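Local coordinates for protein endo-1,3-beta-glucanase (Streptomyces sioyaensis, PDB 3DGT) that hydrolyses internal linkages of 1,3-beta-glucan as a family 16 glycoside hydrolase, its catalytic domain being the part described here, at residues G118-F123 / G247-F252; L152-A157 / G176-C181; F190-M195 / S209-T214. One frame throughout, in Å; residues are numbered along the deposited sequence.

Contact 1 of 3, residues G118-F123 / G247-F252; sequences GYWPAF and GFPGAF
F248 CB lies over one face of the W120 indole, and P249 CD approaches from the same side of the ring plane, obliquely near the rim. The CB of F248 stands over the six-membered ring, 3.5 Å from its centroid and 14° off the normal, a short CH-pi contact. P249 comes down beside it, with its CD 3.5 Å from W120 CE3. Beyond CB, the phenyl of F248 turns an edge toward the five-membered ring in an offset edge-to-face pair, centroids 5.2 Å apart and planes at 73°; W120 CZ2 lies at the edge of the F248 ring, in its plane, and F248 CD2 lies 3.6 Å from W120 NE1. With CG anti to the backbone N (chi1 -178°), the W120 side chain reaches out from its strand and presents its broad face to the helix.

P249 also fills the corner next to G118, its CG 3.7 Å from G118 O and its CB 3.9 Å from G118 CA. At the backbone angles of G118 a side chain would run into the preceding carbonyl oxygen, so glycine suits this corner. No hydrogen bond crosses the interface; the indole N-H is spent on E147 OE2, a bond that is likely to limit rotation of the indole. Putting a leucine at W120 would probably deprive F248 and P249 of the flat surface they rest on and leave the E147 carboxylate without its N-H partner.

Backbone bonds pair W120 with A243 and G118 with G245. Helix 247-250 follows the antiparallel strand 236-244 after a two-residue link and lies against the first residues of strand 119-127. This is a short helix packed by an aromatic-proline cluster against neighbouring strands of the beta-jelly-roll fold of family 16 glycoside hydrolases.

Contact 2 of 3, residues L152-A157 / G176-C181; sequences LNKTWA and GNSTAC. Unlike the reference sequence in segment 176-181: S178 (reference Leu).
S178 CB sits almost squarely over the pyrrole part of the W156 indole, 3.6 Å from the centroid and 7° off the normal, so that the serine methylene makes a CH-pi contact on that face. W156 carries CG beside its own backbone N and anti to the carbonyl carbon (chi1 -76°), which lays the ring across its strand neighbour. S178 OG takes no part in the CH-pi contact; a water 2.9 Å from K154 NZ is also hydrogen-bonded to S178 OG, and the extended lysine chain runs out past the serine. On the other face of the sheet T155 and T179 lie side by side and point the same way, their CG2 methyls 4.2 Å apart.

These meetings follow from an antiparallel ladder. T155 and T179 form one hydrogen-bonded pair, with T155 N to T179 O at 2.9 Å, and A157 and N177 form the next, with A157 N to N177 O at 3.0 Å. W156 and S178 are the non-hydrogen-bonded pair in between, which brings their CA atoms to 4.2 Å and the indole within touch of the serine. The ladder joins strands 155-160 and 175-179 of the jelly roll characteristic of family 16.

Past the strand ends N153, at the centre of an inverse gamma turn, carries the contact on. Its ND2 gives a hydrogen bond to a water, at 2.9 Å, which in turn donates to C181 O, while OD1 accepts from C186 N. The C181-C186 disulfide closes this corner, so the asparagine bridges two positions that are also covalently tied. Farther out, F248 and F252 each meet W156 edge-to-face, and T155 OG1 is hydrogen-bonded to Y215 OH.

Contact 3 of 3, residues F190-M195 / S209-T214; sequences FHTYTM and SVDGVT. Unlike the reference sequence in segment 190-195: F190 (reference Leu).
D211 holds T192 at two points. Its OD1 accepts the T192 N-H at 2.8 Å in a nearly straight bond (169°), approached almost along the carboxylate C-O axis, and its own N-H goes to T192 O at 2.7 Å. The carboxylate thus stands in for a backbone acceptor just where the chain turns off the strand. T192 O accepts a further bond from a water, which also donates to T194 OG1 and accepts from G212 N, tying the turn to the side chain of T194.

S209 pairs with T194 two residues along, and there both bonds are backbone: S209 N to T194 O at 2.8 Å and T194 N to S209 O at 3.0 Å. Their side chains share a face of the sheet. S209 OG, placed between its backbone N and carbonyl carbon (chi1 56°), comes within 3.3 Å of T194 CB and is hydrogen-bonded to a second water, which makes a weak bond to T194 O as well. The T194 hydroxyl also pairs with E103 OE1, so it joins its own strand to strand 99-107 directly and to the 210-213 turn through the first water.

Between these two pairs, Y193 and V210 form the non-hydrogen-bonded bridge and lie side by side on the opposite face, Y193 CE2 3.7 Å from V210 CG2. V210 also opens a type I' turn, sealed by the V213 N to V210 O bond at 2.9 Å. D211 and G212 take its two positive-phi positions. The whole is an antiparallel meander: the hairpin of strands 191-198 and 205-210 runs straight into a tight type I' hairpin with strand 213-219.

Contact 1 spans the longest separation in sequence, and both other contacts fall between its segments, contact 2 closing before contact 3 opens. Centres lie about 12 Å apart for contacts 1 and 2, about 11 Å for 2 and 3 and about 20 Å for 1 and 3. Strand 142-144 pairs with both 119-127 of contact 1 and 155-160 of contact 2; strand 191-198 of contact 3 follows 175-179 in the chain. F248 CZ meets W156 CD2 (3.5 Å), C181 CB meets H191 NE2 (3.5 Å), and F123 packs on Y193 O. Contact 1 joins distant parts of the catalytic domain, contacts 2 and 3 near ones, with contact 2 as the middle piece.

Contact 1 of 3, residues G118-F123 / G247-F252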
loop_
_atom_site.group_PDB
_atom_site.type_symbol
_atom_site.label_atom_id
_atom_site.label_comp_id
_atom_site.label_asym_id
_atom_site.label_seq_id
_atom_site.Cartn_x
_atom_site.Cartn_y
_atom_site.Cartn_z
ATOM N N GLY A 118 -4.790 6.956 -14.920
ATOM C CA GLY A 118 -5.723 6.458 -13.912
ATOM C C GLY A 118 -5.199 5.333 -13.031
ATOM O O GLY A 118 -5.735 5.104 -11.951
ATOM N N TYR A 119 -4.157 4.634 -13.478
ATOM C CA TYR A 119 -3.599 3.515 -12.705
ATOM C C TYR A 119 -3.018 4.010 -11.388
ATOM O O TYR A 119 -2.109 4.843 -11.382
ATOM C CB TYR A 119 -2.493 2.795 -13.481
ATOM C CG TYR A 119 -2.957 1.642 -14.344
ATOM C CD1 TYR A 119 -3.483 1.858 -15.618
ATOM C CD2 TYR A 119 -2.810 0.330 -13.905
ATOM C CE1 TYR A 119 -3.888 0.782 -16.419
ATOM C CE2 TYR A 119 -3.203 -0.749 -14.696
ATOM C CZ TYR A 119 -3.745 -0.512 -15.938
ATOM O OH TYR A 119 -4.130 -1.578 -16.714
ATOM N N TRP A 120 -3.529 3.475 -10.284
ATOM C CA TRP A 120 -3.085 3.876 -8.950
ATOM C C TRP A 120 -2.799 2.658 -8.064
ATOM O O TRP A 120 -3.598 2.308 -7.207
ATOM C CB TRP A 120 -4.149 4.798 -8.336
ATOM C CG TRP A 120 -3.888 5.383 -6.961
ATOM C CD1 TRP A 120 -2.746 5.290 -6.202
ATOM C CD2 TRP A 120 -4.784 6.220 -6.229
ATOM N NE1 TRP A 120 -2.906 5.990 -5.023
ATOM C CE2 TRP A 120 -4.150 6.567 -5.018
ATOM C CE3 TRP A 120 -6.086 6.683 -6.465
ATOM C CZ2 TRP A 120 -4.762 7.382 -4.064
ATOM C CZ3 TRP A 120 -6.689 7.485 -5.518
ATOM C CH2 TRP A 120 -6.031 7.829 -4.332
ATOM N N PRO A 121 -1.646 2.006 -8.277
ATOM C CA PRO A 121 -1.240 0.914 -7.397
ATOM C C PRO A 121 -0.834 1.429 -6.018
ATOM O O PRO A 121 -0.356 2.567 -5.879
ATOM C CB PRO A 121 -0.025 0.324 -8.119
ATOM C CG PRO A 121 0.566 1.500 -8.845
ATOM C CD PRO A 121 -0.642 2.266 -9.328
ATOM N N ALA A 122 -1.014 0.594 -5.006
ATOM C CA ALA A 122 -0.664 0.976 -3.636
ATOM C C ALA A 122 -0.366 -0.236 -2.768
ATOM O O ALA A 122 -0.956 -1.314 -2.935
ATOM C CB ALA A 122 -1.753 1.832 -3.009
ATOM N N PHE A 123 0.565 -0.032 -1.839
ATOM C CA PHE A 123 0.928 -1.003 -0.806
ATOM C C PHE A 123 1.050 -0.177 0.451
ATOM O O PHE A 123 1.888 0.710 0.548
ATOM C CB PHE A 123 2.265 -1.661 -1.172
ATOM C CG PHE A 123 2.996 -2.303 -0.013
ATOM C CD1 PHE A 123 2.376 -3.245 0.803
ATOM C CD2 PHE A 123 4.334 -2.004 0.214
ATOM C CE1 PHE A 123 3.066 -3.848 1.854
ATOM C CE2 PHE A 123 5.034 -2.611 1.254
ATOM C CZ PHE A 123 4.399 -3.527 2.075
ATOM N N GLY A 247 -8.523 10.880 -6.873
ATOM C CA GLY A 247 -7.862 12.153 -6.621
ATOM C C GLY A 247 -6.378 12.205 -6.938
ATOM O O GLY A 247 -5.891 13.215 -7.458
ATOM N N PHE A 248 -5.655 11.133 -6.630
ATOM C CA PHE A 248 -4.197 11.125 -6.863
ATOM C C PHE A 248 -3.911 11.184 -8.376
ATOM O O PHE A 248 -3.216 12.100 -8.834
ATOM C CB PHE A 248 -3.553 9.909 -6.181
ATOM C CG PHE A 248 -2.073 10.048 -5.863
ATOM C CD1 PHE A 248 -1.223 10.835 -6.636
ATOM C CD2 PHE A 248 -1.534 9.333 -4.786
ATOM C CE1 PHE A 248 0.138 10.920 -6.341
ATOM C CE2 PHE A 248 -0.166 9.414 -4.473
ATOM C CZ PHE A 248 0.664 10.216 -5.256
ATOM N N PRO A 249 -4.464 10.248 -9.174
ATOM C CA PRO A 249 -4.274 10.448 -10.618
ATOM C C PRO A 249 -4.827 11.783 -11.116
ATOM O O PRO A 249 -4.283 12.359 -12.053
ATOM C CB PRO A 249 -5.036 9.274 -11.252
ATOM C CG PRO A 249 -5.129 8.250 -10.171
ATOM C CD PRO A 249 -5.206 9.007 -8.879
ATOM N N GLY A 250 -5.878 12.281 -10.473
ATOM C CA GLY A 250 -6.460 13.570 -10.855
ATOM C C GLY A 250 -5.499 14.738 -10.745
ATOM O O GLY A 250 -5.641 15.732 -11.464
ATOM N N ALA A 251 -4.524 14.625 -9.843
ATOM C CA ALA A 251 -3.534 15.676 -9.634
ATOM C C ALA A 251 -2.378 15.576 -10.632
ATOM O O ALA A 251 -1.534 16.479 -10.705
ATOM C CB ALA A 251 -3.019 15.645 -8.208
ATOM N N PHE A 252 -2.357 14.476 -11.393
ATOM C CA PHE A 252 -1.314 14.195 -12.387
ATOM C C PHE A 252 -1.878 13.885 -13.778
ATOM O O PHE A 252 -1.357 13.032 -14.501
ATOM C CB PHE A 252 -0.392 13.068 -11.891
ATOM C CG PHE A 252 0.469 13.479 -10.733
ATOM C CD1 PHE A 252 -0.055 13.521 -9.440
ATOM C CD2 PHE A 252 1.786 13.881 -10.940
ATOM C CE1 PHE A 252 0.727 13.937 -8.363
ATOM C CE2 PHE A 252 2.578 14.290 -9.875
ATOM C CZ PHE A 252 2.047 14.331 -8.585
#

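Contact 2 of 3, residues L152-A157 / G176-C181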
loop_
_atom_site.group_PDB
_atom_site.type_symbol
_atom_site.label_atom_id
_atom_site.label_comp_id
_atom_site.label_asym_id
_atom_site.label_seq_id
_atom_site.Cartn_x
_atom_site.Cartn_y
_atom_site.Cartn_z
ATOM N N LEU A 152 4.172 6.517 -13.951
ATOM C CA LEU A 152 5.383 7.327 -13.825
ATOM C C LEU A 152 6.466 6.575 -13.061
ATOM O O LEU A 152 6.173 5.816 -12.129
ATOM C CB LEU A 152 5.066 8.642 -13.109
ATOM C CG LEU A 152 4.212 9.657 -13.875
ATOM C CD1 LEU A 152 3.660 10.730 -12.951
ATOM C CD2 LEU A 152 5.020 10.306 -14.996
ATOM N N ASN A 153 7.725 6.800 -13.446
ATOM C CA ASN A 153 8.857 6.183 -12.749
ATOM C C ASN A 153 9.166 6.871 -11.427
ATOM O O ASN A 153 10.194 7.548 -11.276
ATOM C CB ASN A 153 10.106 6.161 -13.633
ATOM C CG ASN A 153 11.299 5.528 -12.939
ATOM O OD1 ASN A 153 11.146 4.649 -12.084
ATOM N ND2 ASN A 153 12.497 5.948 -13.320
ATOM N N LYS A 154 8.260 6.700 -10.471
ATOM C CA LYS A 154 8.517 7.134 -9.105
ATOM C C LYS A 154 7.578 6.486 -8.124
ATOM O O LYS A 154 6.471 6.047 -8.487
ATOM C CB LYS A 154 8.512 8.662 -8.956
ATOM C CG LYS A 154 7.467 9.421 -9.780
ATOM C CD LYS A 154 7.574 10.919 -9.477
ATOM C CE LYS A 154 6.715 11.766 -10.395
ATOM N NZ LYS A 154 7.002 13.230 -10.175
ATOM N N THR A 155 8.067 6.378 -6.894
ATOM C CA THR A 155 7.287 5.880 -5.782
ATOM C C THR A 155 7.071 7.005 -4.778
ATOM O O THR A 155 7.967 7.829 -4.542
ATOM C CB THR A 155 7.953 4.652 -5.120
ATOM O OG1 THR A 155 7.207 4.303 -3.950
ATOM C CG2 THR A 155 9.417 4.921 -4.759
ATOM N N TRP A 156 5.863 7.064 -4.234
ATOM C CA TRP A 156 5.521 7.972 -3.144
ATOM C C TRP A 156 5.363 7.178 -1.854
ATOM O O TRP A 156 4.743 6.109 -1.848
ATOM C CB TRP A 156 4.187 8.672 -3.432
ATOM C CG TRP A 156 4.168 9.802 -4.445
ATOM C CD1 TRP A 156 4.124 11.133 -4.173
ATOM C CD2 TRP A 156 4.114 9.686 -5.884
ATOM N NE1 TRP A 156 4.059 11.865 -5.344
ATOM C CE2 TRP A 156 4.055 10.999 -6.406
ATOM C CE3 TRP A 156 4.106 8.600 -6.776
ATOM C CZ2 TRP A 156 3.991 11.259 -7.779
ATOM C CZ3 TRP A 156 4.033 8.862 -8.155
ATOM C CH2 TRP A 156 3.987 10.182 -8.636
ATOM N N ALA A 157 5.913 7.712 -0.764
ATOM C CA ALA A 157 5.729 7.136 0.572
ATOM C C ALA A 157 5.297 8.248 1.502
ATOM O O ALA A 157 5.844 9.348 1.451
ATOM C CB ALA A 157 7.004 6.510 1.077
ATOM N N GLY A 176 5.100 13.195 3.345
ATOM C CA GLY A 176 5.551 12.272 2.311
ATOM C C GLY A 176 6.524 12.824 1.295
ATOM O O GLY A 176 6.837 14.020 1.273
ATOM N N ASN A 177 7.007 11.922 0.448
ATOM C CA ASN A 177 8.009 12.251 -0.554
ATOM C C ASN A 177 7.853 11.290 -1.721
ATOM O O ASN A 177 7.192 10.259 -1.598
ATOM C CB ASN A 177 9.405 12.105 0.066
ATOM C CG ASN A 177 10.519 12.748 -0.759
ATOM O OD1 ASN A 177 11.697 12.420 -0.561
ATOM N ND2 ASN A 177 10.175 13.654 -1.657
ATOM N N SER A 178 8.459 11.624 -2.850
ATOM C CA SER A 178 8.531 10.722 -3.983
ATOM C C SER A 178 9.977 10.663 -4.450
ATOM O O SER A 178 10.760 11.592 -4.213
ATOM C CB SER A 178 7.623 11.199 -5.116
ATOM O OG SER A 178 7.967 12.525 -5.496
ATOM N N THR A 179 10.329 9.558 -5.099
ATOM C CA THR A 179 11.649 9.408 -5.708
ATOM C C THR A 179 11.573 8.365 -6.815
ATOM O O THR A 179 10.713 7.478 -6.778
ATOM C CB THR A 179 12.702 9.018 -4.632
ATOM O OG1 THR A 179 14.025 9.276 -5.125
ATOM C CG2 THR A 179 12.580 7.560 -4.227
ATOM N N ALA A 180 12.461 8.469 -7.801
ATOM C CA ALA A 180 12.546 7.475 -8.864
ATOM C C ALA A 180 13.020 6.135 -8.302
ATOM O O ALA A 180 13.778 6.092 -7.324
ATOM C CB ALA A 180 13.499 7.953 -9.954
ATOM N N CYS A 181 12.587 5.033 -8.908
ATOM C CA CYS A 181 13.142 3.750 -8.497
ATOM C C CYS A 181 14.614 3.698 -8.888
ATOM O O CYS A 181 14.981 4.108 -9.991
ATOM C CB CYS A 181 12.382 2.590 -9.117
ATOM S SG CYS A 181 10.820 2.253 -8.291
HETATM O O HOH W 1 15.012 4.595 -12.650
HETATM O O HOH W 2 6.220 13.808 -7.488
#

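Contact 3 of 3, residues F190-M195 / S209-T214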
loop_
_atom_site.group_PDB
_atom_site.type_symbol
_atom_site.label_atom_id
_atom_site.label_comp_id
_atom_site.label_asym_id
_atom_site.label_seq_id
_atom_site.Cartn_x
_atom_site.Cartn_y
_atom_site.Cartn_z
ATOM N N PHE A 190 10.809 -5.826 -10.661
ATOM C CA PHE A 190 10.679 -5.802 -9.211
ATOM C C PHE A 190 11.512 -4.723 -8.548
ATOM O O PHE A 190 12.642 -4.454 -8.950
ATOM C CB PHE A 190 11.045 -7.162 -8.617
ATOM C CG PHE A 190 10.068 -8.247 -8.948
ATOM C CD1 PHE A 190 8.773 -8.217 -8.443
ATOM C CD2 PHE A 190 10.449 -9.317 -9.745
ATOM C CE1 PHE A 190 7.864 -9.231 -8.745
ATOM C CE2 PHE A 190 9.551 -10.344 -10.043
ATOM C CZ PHE A 190 8.253 -10.293 -9.546
ATOM N N HIS A 191 10.926 -4.137 -7.508
ATOM C CA HIS A 191 11.628 -3.296 -6.557
ATOM C C HIS A 191 11.096 -3.618 -5.184
ATOM O O HIS A 191 10.018 -4.200 -5.055
ATOM C CB HIS A 191 11.416 -1.818 -6.890
ATOM C CG HIS A 191 12.152 -1.388 -8.116
ATOM N ND1 HIS A 191 11.626 -1.469 -9.389
ATOM C CD2 HIS A 191 13.406 -0.905 -8.257
ATOM C CE1 HIS A 191 12.528 -1.041 -10.259
ATOM N NE2 HIS A 191 13.612 -0.683 -9.595
ATOM N N THR A 192 11.865 -3.269 -4.160
ATOM C CA THR A 192 11.495 -3.557 -2.778
ATOM C C THR A 192 11.108 -2.257 -2.091
ATOM O O THR A 192 11.851 -1.282 -2.149
ATOM C CB THR A 192 12.684 -4.245 -2.057
ATOM O OG1 THR A 192 13.051 -5.413 -2.800
ATOM C CG2 THR A 192 12.360 -4.645 -0.655
ATOM N N TYR A 193 9.937 -2.247 -1.460
ATOM C CA TYR A 193 9.395 -1.066 -0.785
ATOM C C TYR A 193 9.240 -1.399 0.680
ATOM O O TYR A 193 8.571 -2.369 1.027
ATOM C CB TYR A 193 8.044 -0.684 -1.410
ATOM C CG TYR A 193 8.164 -0.410 -2.893
ATOM C CD1 TYR A 193 8.028 -1.437 -3.824
ATOM C CD2 TYR A 193 8.434 0.870 -3.365
ATOM C CE1 TYR A 193 8.172 -1.198 -5.176
ATOM C CE2 TYR A 193 8.580 1.117 -4.715
ATOM C CZ TYR A 193 8.433 0.087 -5.610
ATOM O OH TYR A 193 8.571 0.365 -6.947
ATOM N N THR A 194 9.858 -0.590 1.537
ATOM C CA THR A 194 10.015 -0.952 2.948
ATOM C C THR A 194 9.681 0.206 3.874
ATOM O O THR A 194 10.041 1.358 3.611
ATOM C CB THR A 194 11.475 -1.393 3.233
ATOM O OG1 THR A 194 11.872 -2.373 2.268
ATOM C CG2 THR A 194 11.625 -1.988 4.634
ATOM N N MET A 195 8.987 -0.121 4.956
ATOM C CA MET A 195 8.725 0.810 6.037
ATOM C C MET A 195 9.391 0.237 7.279
ATOM O O MET A 195 9.107 -0.900 7.659
ATOM C CB MET A 195 7.212 0.929 6.236
ATOM C CG MET A 195 6.739 1.969 7.255
ATOM S SD MET A 195 7.029 1.526 8.992
ATOM C CE MET A 195 6.140 -0.013 9.139
ATOM N N SER A 209 11.698 3.385 2.537
ATOM C CA SER A 209 12.780 3.147 1.582
ATOM C C SER A 209 12.320 2.398 0.340
ATOM O O SER A 209 11.289 1.720 0.348
ATOM C CB SER A 209 13.929 2.397 2.255
ATOM O OG SER A 209 13.491 1.185 2.836
ATOM N N VAL A 210 13.103 2.544 -0.724
ATOM C CA VAL A 210 12.941 1.753 -1.935
ATOM C C VAL A 210 14.299 1.151 -2.272
ATOM O O VAL A 210 15.312 1.848 -2.285
ATOM C CB VAL A 210 12.349 2.572 -3.126
ATOM C CG1 VAL A 210 13.212 3.801 -3.454
ATOM C CG2 VAL A 210 12.188 1.680 -4.366
ATOM N N ASP A 211 14.309 -0.155 -2.513
ATOM C CA ASP A 211 15.546 -0.902 -2.785
ATOM C C ASP A 211 16.638 -0.578 -1.765
ATOM O O ASP A 211 17.815 -0.422 -2.113
ATOM C CB ASP A 211 16.037 -0.631 -4.208
ATOM C CG ASP A 211 15.049 -1.069 -5.267
ATOM O OD1 ASP A 211 14.266 -2.015 -5.023
ATOM O OD2 ASP A 211 15.068 -0.454 -6.346
ATOM N N GLY A 212 16.229 -0.468 -0.506
ATOM C CA GLY A 212 17.169 -0.226 0.580
ATOM C C GLY A 212 17.613 1.216 0.773
ATOM O O GLY A 212 18.464 1.481 1.636
ATOM N N VAL A 213 17.038 2.153 0.006
ATOM C CA VAL A 213 17.450 3.563 0.061
ATOM C C VAL A 213 16.344 4.413 0.680
ATOM O O VAL A 213 15.242 4.492 0.150
ATOM C CB VAL A 213 17.828 4.105 -1.332
ATOM C CG1 VAL A 213 18.501 5.474 -1.186
ATOM C CG2 VAL A 213 18.783 3.140 -2.048
ATOM N N THR A 214 16.647 5.061 1.802
ATOM C CA THR A 214 15.640 5.822 2.533
ATOM C C THR A 214 15.353 7.166 1.875
ATOM O O THR A 214 16.280 7.944 1.609
ATOM C CB THR A 214 16.060 6.004 4.002
ATOM O OG1 THR A 214 16.171 4.707 4.614
ATOM C CG2 THR A 214 15.029 6.847 4.765
HETATM O O HOH W 3 13.532 -1.099 0.347
HETATM O O HOH W 4 12.886 1.648 5.423
#